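Local coordinates for protein acyltransferase (Actinoplanes teichomyceticus, PDB 4Q38) that probably transfers long fatty acyl chains from acyl-coenzyme A to the amino sugar of teicoplanin-type glycopeptides, and holds coenzyme A and a decanoylated glucosamine in this structure, at residues L35-E40 with I97-G102; L155-E160 with T181-G186; S197-T200 with P206-G209; F296-N301 with E307-S312. All coordinates share one frame; numbering follows the deposited sequence.

Contact 1. Residues L35-E40 with I97-G102; sequences LTELDE and IVRHMG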
loop_
_atom_site.group_PDB
_atom_site.type_symbol
_atom_site.label_atom_id
_atom_site.label_comp_id
_atom_site.label_asym_id
_atom_site.label_seq_id
_atom_site.Cartn_x
_atom_site.Cartn_y
_atom_site.Cartn_z
ATOM N N LEU A 35 -19.196 -9.711 -3.153
ATOM C CA LEU A 35 -19.796 -9.559 -4.476
ATOM C C LEU A 35 -21.272 -9.171 -4.408
ATOM O O LEU A 35 -21.753 -8.388 -5.233
ATOM C CB LEU A 35 -19.580 -10.830 -5.295
ATOM C CG LEU A 35 -18.109 -11.092 -5.638
ATOM C CD1 LEU A 35 -17.922 -12.493 -6.196
ATOM C CD2 LEU A 35 -17.587 -10.055 -6.617
ATOM N N THR A 36 -21.977 -9.697 -3.407
ATOM C CA THR A 36 -23.353 -9.269 -3.132
ATOM C C THR A 36 -23.370 -7.792 -2.757
ATOM O O THR A 36 -24.190 -7.020 -3.264
ATOM C CB THR A 36 -23.984 -10.115 -2.006
ATOM O OG1 THR A 36 -24.008 -11.483 -2.417
ATOM C CG2 THR A 36 -25.411 -9.663 -1.691
ATOM N N GLU A 37 -22.447 -7.399 -1.885
ATOM C CA GLU A 37 -22.342 -6.000 -1.487
ATOM C C GLU A 37 -22.096 -5.112 -2.706
ATOM O O GLU A 37 -22.716 -4.058 -2.841
ATOM C CB GLU A 37 -21.250 -5.800 -0.431
ATOM C CG GLU A 37 -21.240 -4.400 0.174
ATOM C CD GLU A 37 -20.099 -4.168 1.147
ATOM O OE1 GLU A 37 -19.423 -5.141 1.547
ATOM O OE2 GLU A 37 -19.885 -2.996 1.521
ATOM N N LEU A 38 -21.207 -5.548 -3.601
ATOM C CA LEU A 38 -20.929 -4.785 -4.819
ATOM C C LEU A 38 -22.134 -4.765 -5.765
ATOM O O LEU A 38 -22.368 -3.778 -6.459
ATOM C CB LEU A 38 -19.693 -5.325 -5.544
ATOM C CG LEU A 38 -18.319 -5.210 -4.859
ATOM C CD1 LEU A 38 -17.199 -5.492 -5.849
ATOM C CD2 LEU A 38 -18.122 -3.840 -4.234
ATOM N N ASP A 39 -22.891 -5.858 -5.795
ATOM C CA ASP A 39 -24.117 -5.888 -6.602
ATOM C C ASP A 39 -25.117 -4.846 -6.100
ATOM O O ASP A 39 -25.658 -4.067 -6.889
ATOM C CB ASP A 39 -24.733 -7.290 -6.616
ATOM C CG ASP A 39 -25.899 -7.410 -7.590
ATOM O OD1 ASP A 39 -25.827 -6.857 -8.704
ATOM O OD2 ASP A 39 -26.899 -8.060 -7.233
ATOM N N GLU A 40 -25.335 -4.805 -4.785
ATOM C CA GLU A 40 -26.247 -3.817 -4.196
ATOM C C GLU A 40 -25.768 -2.374 -4.364
ATOM O O GLU A 40 -26.577 -1.469 -4.581
ATOM C CB GLU A 40 -26.532 -4.142 -2.734
ATOM C CG GLU A 40 -27.740 -5.051 -2.573
ATOM C CD GLU A 40 -27.560 -6.100 -1.495
ATOM O OE1 GLU A 40 -26.890 -5.809 -0.478
ATOM O OE2 GLU A 40 -28.094 -7.219 -1.670
ATOM N N ILE A 97 -14.643 1.983 -3.692
ATOM C CA ILE A 97 -13.542 2.820 -3.196
ATOM C C ILE A 97 -13.923 4.304 -3.121
ATOM O O ILE A 97 -13.774 4.934 -2.060
ATOM C CB ILE A 97 -12.240 2.604 -4.010
ATOM C CG1 ILE A 97 -11.760 1.152 -3.854
ATOM C CG2 ILE A 97 -11.146 3.581 -3.550
ATOM C CD1 ILE A 97 -10.631 0.761 -4.787
ATOM N N VAL A 98 -14.432 4.862 -4.221
ATOM C CA VAL A 98 -14.734 6.305 -4.267
ATOM C C VAL A 98 -15.873 6.734 -3.334
ATOM O O VAL A 98 -15.947 7.904 -2.947
ATOM C CB VAL A 98 -14.999 6.834 -5.691
ATOM C CG1 VAL A 98 -13.745 6.704 -6.544
ATOM C CG2 VAL A 98 -16.187 6.123 -6.339
ATOM N N ARG A 99 -16.732 5.787 -2.955
ATOM C CA ARG A 99 -17.787 6.053 -1.977
ATOM C C ARG A 99 -17.190 6.427 -0.612
ATOM O O ARG A 99 -17.859 7.053 0.215
ATOM C CB ARG A 99 -18.724 4.846 -1.839
ATOM C CG ARG A 99 -18.085 3.634 -1.190
ATOM C CD ARG A 99 -19.084 2.537 -0.872
ATOM N NE ARG A 99 -18.418 1.313 -0.415
ATOM C CZ ARG A 99 -19.054 0.178 -0.124
ATOM N NH1 ARG A 99 -20.373 0.103 -0.238
ATOM N NH2 ARG A 99 -18.373 -0.890 0.278
ATOM N N HIS A 100 -15.936 6.032 -0.379
ATOM C CA HIS A 100 -15.225 6.382 0.862
ATOM C C HIS A 100 -14.138 7.404 0.674
ATOM O O HIS A 100 -13.222 7.503 1.507
ATOM C CB HIS A 100 -14.636 5.132 1.495
ATOM C CG HIS A 100 -15.670 4.139 1.965
ATOM N ND1 HIS A 100 -16.726 4.498 2.722
ATOM C CD2 HIS A 100 -15.774 2.764 1.768
ATOM C CE1 HIS A 100 -17.470 3.403 3.001
ATOM N NE2 HIS A 100 -16.886 2.345 2.419
ATOM N N MET A 101 -14.206 8.166 -0.417
ATOM C CA MET A 101 -13.227 9.219 -0.674
ATOM C C MET A 101 -13.094 10.126 0.559
ATOM O O MET A 101 -14.096 10.625 1.073
ATOM C CB MET A 101 -13.638 10.045 -1.892
ATOM C CG MET A 101 -12.607 11.079 -2.320
ATOM S SD MET A 101 -11.067 10.350 -2.933
ATOM C CE MET A 101 -11.617 9.673 -4.491
ATOM N N GLY A 102 -11.862 10.303 1.039
ATOM C CA GLY A 102 -11.582 11.139 2.206
ATOM C C GLY A 102 -11.974 10.525 3.541
ATOM O O GLY A 102 -11.828 11.156 4.580
#
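Glu37 meets the end of Arg99 with a single carboxylate oxygen, OE2, and this pair makes the whole contact between helix 32-41 and the turn that follows helix 84-98. Arg99 NH2 donates to Glu37 OE2 over 2.9 Å in a fairly straight hydrogen bond (158° at the hydrogen) that is also a salt bridge. Arg99 NH1 stays farther off, 3.6 Å from the same Glu37 OE2, so the grip is one-pronged. The two flat groups are not coplanar: the oxygen lies near the guanidinium plane at its edge, while NH2 comes to it from above the carboxylate plane, and the planes stand 41° apart. Arg99 starts with CG wedged between backbone N and carbonyl carbon (chi1 69°) and is then extended all the way to NE, reaching helix 32-41. Its CG lies 3.8 Å above the plane of the His100 ring, over the centre, within the type I turn from Val98 to Met101. Arg99 NE bonds back to Ala96 O, which should limit rotation of the guanidinium. The other carboxylate oxygen, Glu37 OE1, forms a salt bridge with Arg109. Two arginines thus share one carboxylate, which probably offsets the closeness of their positive groups and favours the ionised form of Glu37 in this surface bridge.

Contact 2. Residues L155-E160 with T181-G186; sequences LTQLGE and TYHLRG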
loop_
_atom_site.group_PDB
_atom_site.type_symbol
_atom_site.label_atom_id
_atom_site.label_comp_id
_atom_site.label_asym_id
_atom_site.label_seq_id
_atom_site.Cartn_x
_atom_site.Cartn_y
_atom_site.Cartn_z
ATOM N N LEU A 155 0.777 9.154 -5.510
ATOM C CA LEU A 155 0.235 8.112 -6.375
ATOM C C LEU A 155 1.293 7.223 -7.036
ATOM O O LEU A 155 0.959 6.135 -7.499
ATOM C CB LEU A 155 -0.712 8.728 -7.433
ATOM C CG LEU A 155 -1.954 9.433 -6.865
ATOM C CD1 LEU A 155 -2.781 10.080 -7.972
ATOM C CD2 LEU A 155 -2.823 8.483 -6.041
ATOM N N THR A 156 2.551 7.685 -7.082
ATOM C CA THR A 156 3.662 6.907 -7.663
ATOM C C THR A 156 3.968 5.606 -6.940
ATOM O O THR A 156 4.672 4.760 -7.498
ATOM C CB THR A 156 5.006 7.682 -7.719
ATOM O OG1 THR A 156 5.449 7.991 -6.388
ATOM C CG2 THR A 156 4.896 8.952 -8.562
ATOM N N GLN A 157 3.465 5.414 -5.715
ATOM C CA GLN A 157 3.670 4.103 -5.097
ATOM C C GLN A 157 3.047 2.970 -5.921
ATOM O O GLN A 157 3.421 1.814 -5.751
ATOM C CB GLN A 157 3.246 4.000 -3.617
ATOM C CG GLN A 157 3.930 2.786 -2.960
ATOM C CD GLN A 157 3.764 2.667 -1.455
ATOM O OE1 GLN A 157 4.637 2.109 -0.756
ATOM N NE2 GLN A 157 2.659 3.151 -0.948
ATOM N N LEU A 158 2.118 3.294 -6.826
ATOM C CA LEU A 158 1.591 2.257 -7.720
ATOM C C LEU A 158 2.729 1.552 -8.448
ATOM O O LEU A 158 2.781 0.325 -8.497
ATOM C CB LEU A 158 0.590 2.830 -8.738
ATOM C CG LEU A 158 0.079 1.804 -9.762
ATOM C CD1 LEU A 158 -0.732 0.688 -9.097
ATOM C CD2 LEU A 158 -0.730 2.491 -10.859
ATOM N N GLY A 159 3.646 2.334 -9.008
ATOM C CA GLY A 159 4.781 1.760 -9.735
ATOM C C GLY A 159 5.640 0.859 -8.867
ATOM O O GLY A 159 6.048 -0.216 -9.288
ATOM N N GLU A 160 5.912 1.304 -7.644
ATOM C CA GLU A 160 6.689 0.528 -6.675
ATOM C C GLU A 160 6.023 -0.821 -6.410
ATOM O O GLU A 160 6.677 -1.859 -6.390
ATOM C CB GLU A 160 6.813 1.332 -5.370
ATOM C CG GLU A 160 7.465 0.587 -4.200
ATOM C CD GLU A 160 7.484 1.405 -2.917
ATOM O OE1 GLU A 160 7.894 2.579 -2.974
ATOM O OE2 GLU A 160 7.099 0.875 -1.843
ATOM N N THR A 181 -5.979 1.441 -1.537
ATOM C CA THR A 181 -7.233 2.126 -1.173
ATOM C C THR A 181 -6.950 3.383 -0.360
ATOM O O THR A 181 -7.762 4.298 -0.349
ATOM C CB THR A 181 -8.254 1.263 -0.361
ATOM O OG1 THR A 181 -7.728 0.940 0.935
ATOM C CG2 THR A 181 -8.656 -0.012 -1.098
ATOM N N TYR A 182 -5.810 3.409 0.339
ATOM C CA TYR A 182 -5.416 4.602 1.096
ATOM C C TYR A 182 -5.082 5.747 0.144
ATOM O O TYR A 182 -5.593 6.862 0.300
ATOM C CB TYR A 182 -4.218 4.319 2.005
ATOM C CG TYR A 182 -4.539 3.568 3.283
ATOM C CD1 TYR A 182 -4.839 2.201 3.262
ATOM C CD2 TYR A 182 -4.501 4.215 4.528
ATOM C CE1 TYR A 182 -5.119 1.508 4.438
ATOM C CE2 TYR A 182 -4.775 3.526 5.708
ATOM C CZ TYR A 182 -5.086 2.176 5.653
ATOM O OH TYR A 182 -5.355 1.486 6.812
ATOM N N HIS A 183 -4.230 5.471 -0.847
ATOM C CA HIS A 183 -3.860 6.498 -1.814
ATOM C C HIS A 183 -5.083 6.973 -2.547
ATOM O O HIS A 183 -5.277 8.174 -2.724
ATOM C CB HIS A 183 -2.851 5.975 -2.840
ATOM C CG HIS A 183 -1.701 5.197 -2.248
ATOM N ND1 HIS A 183 -1.877 4.085 -1.518
ATOM C CD2 HIS A 183 -0.326 5.395 -2.337
ATOM C CE1 HIS A 183 -0.683 3.593 -1.144
ATOM N NE2 HIS A 183 0.271 4.385 -1.659
ATOM N N LEU A 184 -5.914 6.026 -2.980
ATOM C CA LEU A 184 -7.093 6.324 -3.816
ATOM C C LEU A 184 -8.250 7.006 -3.079
ATOM O O LEU A 184 -9.116 7.622 -3.707
ATOM C CB LEU A 184 -7.593 5.044 -4.513
ATOM C CG LEU A 184 -6.645 4.448 -5.573
ATOM C CD1 LEU A 184 -7.162 3.109 -6.091
ATOM C CD2 LEU A 184 -6.407 5.412 -6.713
ATOM N N ARG A 185 -8.265 6.902 -1.756
ATOM C CA ARG A 185 -9.244 7.655 -0.976
ATOM C C ARG A 185 -8.728 9.016 -0.539
ATOM O O ARG A 185 -9.424 9.749 0.153
ATOM C CB ARG A 185 -9.700 6.851 0.233
ATOM C CG ARG A 185 -10.671 5.738 -0.115
ATOM C CD ARG A 185 -11.004 4.934 1.122
ATOM N NE ARG A 185 -9.882 4.112 1.593
ATOM C CZ ARG A 185 -9.764 3.653 2.836
ATOM N NH1 ARG A 185 -10.657 4.002 3.769
ATOM N NH2 ARG A 185 -8.733 2.878 3.167
ATOM N N GLY A 186 -7.509 9.370 -0.939
ATOM C CA GLY A 186 -6.970 10.658 -0.530
ATOM C C GLY A 186 -6.760 10.804 0.974
ATOM O O GLY A 186 -6.835 11.909 1.508
#
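His183 NE2 has Gln157 CB 3.6 Å away, and the amide end of Gln157 comes to the edge of the imidazole, near the ring plane. The amide plane is inclined by 54° to the imidazole, and the two side chains cross at about a right angle. With its CG anti to the backbone N (chi1 -161°) and the rest extended, Gln157 reaches across from helix 157-169. At the root of the histidine side chain, Leu155 runs past in the opposite direction, its CD2 4.1 Å from His183 CB. The ring of Trp179 meets that of the histidine edge-to-face as well. Within the same last turns of the helix, Arg185 holds Thr181 side-on, Arg185 NE to Thr181 O at 2.9 Å and Arg185 NH2 to Thr181 OG1 at 3.1 Å; this grip lies at the end of helix 177-184, near the Schellman motif that Gly186 closes. Leu155, Gln157 and His183 are all buried, and Gln157 also touches the bound decanoyl-glucosamine: a contact between helices 157-169 and 177-184 whose histidine adjoins a residue of the sugar-lipid pocket.

Contact 3. Residues S197-T200 with P206-G209; sequences SLAT and PHLG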
loop_
_atom_site.group_PDB
_atom_site.type_symbol
_atom_site.label_atom_id
_atom_site.label_comp_id
_atom_site.label_asym_id
_atom_site.label_seq_id
_atom_site.Cartn_x
_atom_site.Cartn_y
_atom_site.Cartn_z
ATOM N N SER A 197 -0.724 8.991 6.930
ATOM C CA SER A 197 -2.153 8.741 6.743
ATOM C C SER A 197 -2.993 9.405 7.839
ATOM O O SER A 197 -2.602 9.425 9.006
ATOM C CB SER A 197 -2.438 7.240 6.756
ATOM O OG SER A 197 -1.920 6.674 7.946
ATOM N N LEU A 198 -4.147 9.933 7.449
ATOM C CA LEU A 198 -5.163 10.362 8.411
ATOM C C LEU A 198 -5.606 9.123 9.172
ATOM O O LEU A 198 -5.950 8.111 8.577
ATOM C CB LEU A 198 -6.362 10.970 7.695
ATOM C CG LEU A 198 -6.154 12.249 6.883
ATOM C CD1 LEU A 198 -7.317 12.445 5.923
ATOM C CD2 LEU A 198 -6.034 13.436 7.819
ATOM N N ALA A 199 -5.552 9.192 10.493
ATOM C CA ALA A 199 -5.880 8.033 11.318
ATOM C C ALA A 199 -6.519 8.452 12.631
ATOM O O ALA A 199 -6.439 9.608 13.032
ATOM C CB ALA A 199 -4.627 7.206 11.583
ATOM N N THR A 200 -7.162 7.499 13.298
ATOM C CA THR A 200 -7.708 7.741 14.635
ATOM C C THR A 200 -7.422 6.550 15.532
ATOM O O THR A 200 -7.449 5.404 15.078
ATOM C CB THR A 200 -9.226 7.965 14.623
ATOM O OG1 THR A 200 -9.861 6.810 14.072
ATOM C CG2 THR A 200 -9.602 9.202 13.799
ATOM N N PRO A 206 -7.472 11.802 16.990
ATOM C CA PRO A 206 -6.782 11.869 15.697
ATOM C C PRO A 206 -5.283 11.666 15.868
ATOM O O PRO A 206 -4.693 12.159 16.835
ATOM C CB PRO A 206 -7.069 13.299 15.218
ATOM C CG PRO A 206 -7.357 14.079 16.463
ATOM C CD PRO A 206 -8.100 13.093 17.342
ATOM N N HIS A 207 -4.683 10.904 14.959
ATOM C CA HIS A 207 -3.235 10.920 14.798
ATOM C C HIS A 207 -2.869 10.785 13.345
ATOM O O HIS A 207 -3.742 10.690 12.481
ATOM C CB HIS A 207 -2.551 9.860 15.666
ATOM C CG HIS A 207 -2.907 8.434 15.308
ATOM N ND1 HIS A 207 -3.827 7.727 15.989
ATOM C CD2 HIS A 207 -2.403 7.578 14.325
ATOM C CE1 HIS A 207 -3.931 6.484 15.458
ATOM N NE2 HIS A 207 -3.057 6.392 14.447
ATOM N N LEU A 208 -1.574 10.806 13.054
ATOM C CA LEU A 208 -1.116 10.462 11.713
ATOM C C LEU A 208 -0.385 9.131 11.730
ATOM O O LEU A 208 0.518 8.915 12.541
ATOM C CB LEU A 208 -0.231 11.570 11.141
ATOM C CG LEU A 208 -0.858 12.971 11.013
ATOM C CD1 LEU A 208 0.228 13.925 10.529
ATOM C CD2 LEU A 208 -2.042 13.014 10.054
ATOM N N GLY A 209 -0.785 8.226 10.841
ATOM C CA GLY A 209 -0.024 7.002 10.631
ATOM C C GLY A 209 1.223 7.387 9.850
ATOM O O GLY A 209 1.154 8.197 8.929
#
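With CG placed between its backbone N and carbonyl carbon (chi1 64°), His207 folds its imidazole back over the neighbouring strand, laying one ring face over Ala199 C and Thr200 N. The ring's NE2 comes 3.4 Å from Ala199 CB, and its CE1 lies 3.5 Å from Thr200 C. Ser197, whose OG occupies the same kind of position (chi1 55°), points to the same side of the sheet as Ala199 and His207; its OG is 3.3 Å from Gly209 CA and is hydrogen-bonded to His211. Two antiparallel hydrogen-bonded pairs zip the strands together. In one, Gly209 N reaches Ser197 O over 2.8 Å, answered by Ser197 N to Gly209 O at 2.9 Å. In the other, His207 N to Ala199 O is the straighter bond (165°), while Ala199 N to His207 O is longer at 3.1 Å. Leu198 and Leu208, a non-hydrogen-bonded pair, turn to the other face, where both pack on Phe235 of helix 221-238. Ser197 and His207 bind N-acetylglucosamine in a structure of this protein, though none is bound to this chain; this antiparallel beta hairpin of the GNAT-like domain's sheet carries them on one face and Leu198 and Leu208 on the other.

Contact 4. Residues F296-N301 with E307-S312; sequences FVFRYN and ELPQRS. With COA (coenzyme A), chain D.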
loop_
_atom_site.group_PDB
_atom_site.type_symbol
_atom_site.label_atom_id
_atom_site.label_comp_id
_atom_site.label_asym_id
_atom_site.label_seq_id
_atom_site.Cartn_x
_atom_site.Cartn_y
_atom_site.Cartn_z
ATOM N N PHE A 296 9.348 -7.485 4.028
ATOM C CA PHE A 296 10.043 -6.232 3.749
ATOM C C PHE A 296 11.547 -6.300 3.513
ATOM O O PHE A 296 12.116 -5.408 2.867
ATOM C CB PHE A 296 9.674 -5.177 4.793
ATOM C CG PHE A 296 8.261 -4.713 4.670
ATOM C CD1 PHE A 296 7.868 -3.931 3.576
ATOM C CD2 PHE A 296 7.309 -5.084 5.609
ATOM C CE1 PHE A 296 6.553 -3.509 3.436
ATOM C CE2 PHE A 296 5.989 -4.674 5.471
ATOM C CZ PHE A 296 5.613 -3.882 4.384
ATOM N N VAL A 297 12.186 -7.354 4.007
ATOM C CA VAL A 297 13.616 -7.534 3.767
ATOM C C VAL A 297 13.883 -8.365 2.513
ATOM O O VAL A 297 14.841 -8.100 1.798
ATOM C CB VAL A 297 14.346 -8.119 5.005
ATOM C CG1 VAL A 297 15.801 -8.420 4.701
ATOM C CG2 VAL A 297 14.272 -7.130 6.165
ATOM N N PHE A 298 13.036 -9.357 2.248
ATOM C CA PHE A 298 13.270 -10.293 1.141
ATOM C C PHE A 298 12.126 -10.420 0.133
ATOM O O PHE A 298 12.279 -11.123 -0.870
ATOM C CB PHE A 298 13.529 -11.704 1.680
ATOM C CG PHE A 298 14.673 -11.803 2.644
ATOM C CD1 PHE A 298 15.991 -11.750 2.194
ATOM C CD2 PHE A 298 14.432 -11.991 4.006
ATOM C CE1 PHE A 298 17.049 -11.867 3.092
ATOM C CE2 PHE A 298 15.491 -12.105 4.905
ATOM C CZ PHE A 298 16.795 -12.045 4.444
ATOM N N ARG A 299 10.985 -9.784 0.403
ATOM C CA ARG A 299 9.735 -10.063 -0.331
ATOM C C ARG A 299 9.542 -11.573 -0.379
ATOM O O ARG A 299 9.404 -12.173 -1.456
ATOM C CB ARG A 299 9.745 -9.463 -1.747
ATOM C CG ARG A 299 9.898 -7.949 -1.812
ATOM C CD ARG A 299 8.754 -7.213 -1.127
ATOM N NE ARG A 299 9.093 -5.801 -0.936
ATOM C CZ ARG A 299 8.318 -4.912 -0.325
ATOM N NH1 ARG A 299 7.143 -5.280 0.164
ATOM N NH2 ARG A 299 8.725 -3.653 -0.195
ATOM N N TYR A 300 9.544 -12.168 0.810
ATOM C CA TYR A 300 9.584 -13.608 0.983
ATOM C C TYR A 300 8.396 -14.302 0.334
ATOM O O TYR A 300 7.247 -13.919 0.549
ATOM C CB TYR A 300 9.638 -13.945 2.472
ATOM C CG TYR A 300 9.872 -15.404 2.767
ATOM C CD1 TYR A 300 11.060 -16.029 2.385
ATOM C CD2 TYR A 300 8.911 -16.161 3.437
ATOM C CE1 TYR A 300 11.280 -17.367 2.655
ATOM C CE2 TYR A 300 9.122 -17.504 3.711
ATOM C CZ TYR A 300 10.308 -18.099 3.317
ATOM O OH TYR A 300 10.525 -19.433 3.580
ATOM N N ASN A 301 8.692 -15.318 -0.464
ATOM C CA ASN A 301 7.666 -16.139 -1.087
ATOM C C ASN A 301 7.941 -17.633 -0.885
ATOM O O ASN A 301 7.881 -18.427 -1.827
ATOM C CB ASN A 301 7.529 -15.783 -2.575
ATOM C CG ASN A 301 6.314 -16.421 -3.227
ATOM O OD1 ASN A 301 6.371 -16.833 -4.383
ATOM N ND2 ASN A 301 5.212 -16.509 -2.490
ATOM N N GLU A 307 18.778 -20.030 1.293
ATOM C CA GLU A 307 18.857 -19.668 -0.118
ATOM C C GLU A 307 18.329 -18.256 -0.375
ATOM O O GLU A 307 18.074 -17.874 -1.520
ATOM C CB GLU A 307 18.152 -20.709 -0.990
ATOM C CG GLU A 307 19.021 -21.927 -1.275
ATOM C CD GLU A 307 18.273 -23.055 -1.961
ATOM O OE1 GLU A 307 18.630 -24.229 -1.717
ATOM O OE2 GLU A 307 17.335 -22.774 -2.739
ATOM N N LEU A 308 18.174 -17.487 0.702
ATOM C CA LEU A 308 17.886 -16.058 0.608
ATOM C C LEU A 308 19.204 -15.283 0.606
ATOM O O LEU A 308 20.198 -15.763 1.163
ATOM C CB LEU A 308 16.979 -15.606 1.763
ATOM C CG LEU A 308 15.522 -16.089 1.760
ATOM C CD1 LEU A 308 14.819 -15.746 3.066
ATOM C CD2 LEU A 308 14.748 -15.531 0.573
ATOM N N PRO A 309 19.229 -14.091 -0.028
ATOM C CA PRO A 309 20.477 -13.315 -0.079
ATOM C C PRO A 309 21.031 -12.933 1.304
ATOM O O PRO A 309 20.278 -12.849 2.280
ATOM C CB PRO A 309 20.091 -12.061 -0.877
ATOM C CG PRO A 309 18.598 -12.018 -0.875
ATOM C CD PRO A 309 18.145 -13.442 -0.790
ATOM N N GLN A 310 22.341 -12.715 1.372
ATOM C CA GLN A 310 23.022 -12.403 2.627
ATOM C C GLN A 310 24.019 -11.272 2.423
ATOM O O GLN A 310 25.051 -11.210 3.096
ATOM C CB GLN A 310 23.734 -13.647 3.182
ATOM C CG GLN A 310 22.812 -14.803 3.532
ATOM C CD GLN A 310 22.095 -14.609 4.859
ATOM O OE1 GLN A 310 22.625 -14.948 5.919
ATOM N NE2 GLN A 310 20.875 -14.077 4.806
ATOM N N ARG A 311 23.698 -10.376 1.494
ATOM C CA ARG A 311 24.581 -9.268 1.132
ATOM C C ARG A 311 24.667 -8.157 2.186
ATOM O O ARG A 311 25.749 -7.612 2.419
ATOM C CB ARG A 311 24.174 -8.681 -0.224
ATOM C CG ARG A 311 24.337 -9.635 -1.405
ATOM C CD ARG A 311 23.556 -9.163 -2.627
ATOM N NE ARG A 311 22.115 -9.392 -2.489
ATOM C CZ ARG A 311 21.228 -8.479 -2.092
ATOM N NH1 ARG A 311 21.616 -7.245 -1.788
ATOM N NH2 ARG A 311 19.942 -8.799 -2.001
ATOM N N SER A 312 23.539 -7.815 2.810
ATOM C CA SER A 312 23.500 -6.711 3.781
ATOM C C SER A 312 23.490 -7.219 5.219
ATOM O O SER A 312 23.118 -8.369 5.475
ATOM C CB SER A 312 22.269 -5.824 3.543
ATOM O OG SER A 312 21.090 -6.452 4.032
HETATM N N1A COA D . 16.393 -5.246 2.616
HETATM C C2A COA D . 17.692 -5.606 2.635
HETATM N N3A COA D . 18.648 -4.907 3.272
HETATM C C4A COA D . 18.331 -3.769 3.942
HETATM C C5A COA D . 16.932 -3.308 3.963
HETATM C C6A COA D . 15.938 -4.134 3.241
HETATM N N6A COA D . 14.621 -3.811 3.206
HETATM N N7A COA D . 16.918 -2.176 4.690
HETATM C C8A COA D . 18.184 -1.931 5.100
HETATM N N9A COA D . 19.027 -2.875 4.640
HETATM C C1B COA D . 20.485 -2.956 4.894
HETATM C C2B COA D . 21.240 -1.693 4.523
HETATM O O2B COA D . 21.641 -1.726 3.156
HETATM C C3B COA D . 22.403 -1.731 5.492
HETATM O O3B COA D . 23.343 -2.703 5.030
HETATM P P3B COA D . 24.906 -2.718 5.456
HETATM O O7A COA D . 25.480 -1.575 4.676
HETATM O O8A COA D . 25.329 -4.105 5.051
HETATM O O9A COA D . 24.923 -2.514 6.952
HETATM C C4B COA D . 21.756 -2.282 6.759
HETATM O O4B COA D . 20.694 -3.121 6.300
HETATM C C5B COA D . 21.225 -1.210 7.716
HETATM O O5B COA D . 20.191 -0.448 7.070
HETATM P P1A COA D . 19.589 0.905 7.686
HETATM O O1A COA D . 20.526 2.065 7.484
HETATM O O2A COA D . 19.114 0.578 9.077
HETATM O O3A COA D . 18.273 1.126 6.762
HETATM P P2A COA D . 18.226 1.902 5.352
HETATM O O4A COA D . 18.009 3.369 5.605
HETATM O O5A COA D . 19.372 1.494 4.465
HETATM O O6A COA D . 16.891 1.250 4.729
HETATM C CBP COA D . 14.449 1.264 4.426
HETATM C CCP COA D . 15.629 1.445 5.375
HETATM C CDP COA D . 13.204 1.445 5.280
HETATM C CEP COA D . 14.519 2.335 3.356
HETATM C CAP COA D . 14.480 -0.145 3.786
HETATM O OAP COA D . 14.549 -1.141 4.807
HETATM C C9P COA D . 13.321 -0.502 2.873
HETATM O O9P COA D . 13.263 -0.046 1.744
HETATM N N8P COA D . 12.406 -1.356 3.345
HETATM C C7P COA D . 11.169 -1.649 2.642
HETATM C C6P COA D . 10.043 -0.727 3.105
HETATM C C5P COA D . 9.701 -0.979 4.565
HETATM O O5P COA D . 10.214 -1.910 5.176
HETATM N N4P COA D . 8.843 -0.121 5.124
HETATM C C3P COA D . 8.236 -0.362 6.430
HETATM C C2P COA D . 7.103 -1.376 6.387
HETATM S S1P COA D . 6.405 -1.620 8.055
#
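Phe298 and Leu308 bring their CA atoms to 7.4 Å where helix 290-298 ends, Arg299 leaving helical geometry with a positive phi (48°) ahead of a loop that doubles back irregularly. Leu308 CD1 sits over one face of the Phe298 ring as a CH-pi contact, 4.0 Å from the centroid. The opposite face is covered by Val297 CG1, 3.6 Å above the plane, so the phenyl is sandwiched. At the ring edge, Phe298 CE1 lies 3.5 Å from Pro309 O, a carbonyl that accepts a hydrogen bond from Gln310 NE2. Tyr300, its CG anti to the backbone N (chi1 -172°), brings ring atom CD1 to 3.8 Å from Leu308 CD1, the side chains crossing at about a right angle; its hydroxyl is tied to Gln303. Both segments hold coenzyme A: Phe296 O accepts from N6A, and Ser312 OG donates to N3A over 3.0 Å. The Phe296 ring backs the thiol end of the pantetheine arm, with C2P 3.4 Å above its centre. Ser312 also caps helix 313-323, whose Leu314 and Ile319 pack against Val297 and Leu308 respectively, while Arg299, its guanidinium paired with Glu214 and Glu295, touches Ile164 and Arg167 of helix 157-169.

How the contacts relate
The contacts follow one another along the chain, each closing before the next opens. Contacts 1 and 2, with centres about 18 Å apart, lie among the helices of the N-terminal part and touch where Gly102 N probably bonds to Arg185 O. Contact 3 lies in the GNAT-like part, its hairpin about 17 Å from contact 2 between centres; Tyr182 packs on Ser197, joining the two. Contact 4, in the same part but about 31 Å from contact 3 between centres, holds coenzyme A; its centre is about 37 Å from that of contact 1, across the centre of the chain. Gln157 of contact 2 and Phe296 of contact 4 both touch the decanoyl-glucosamine: both parts line the acylated sugar's pocket, consistent with acyl transfer at their junction.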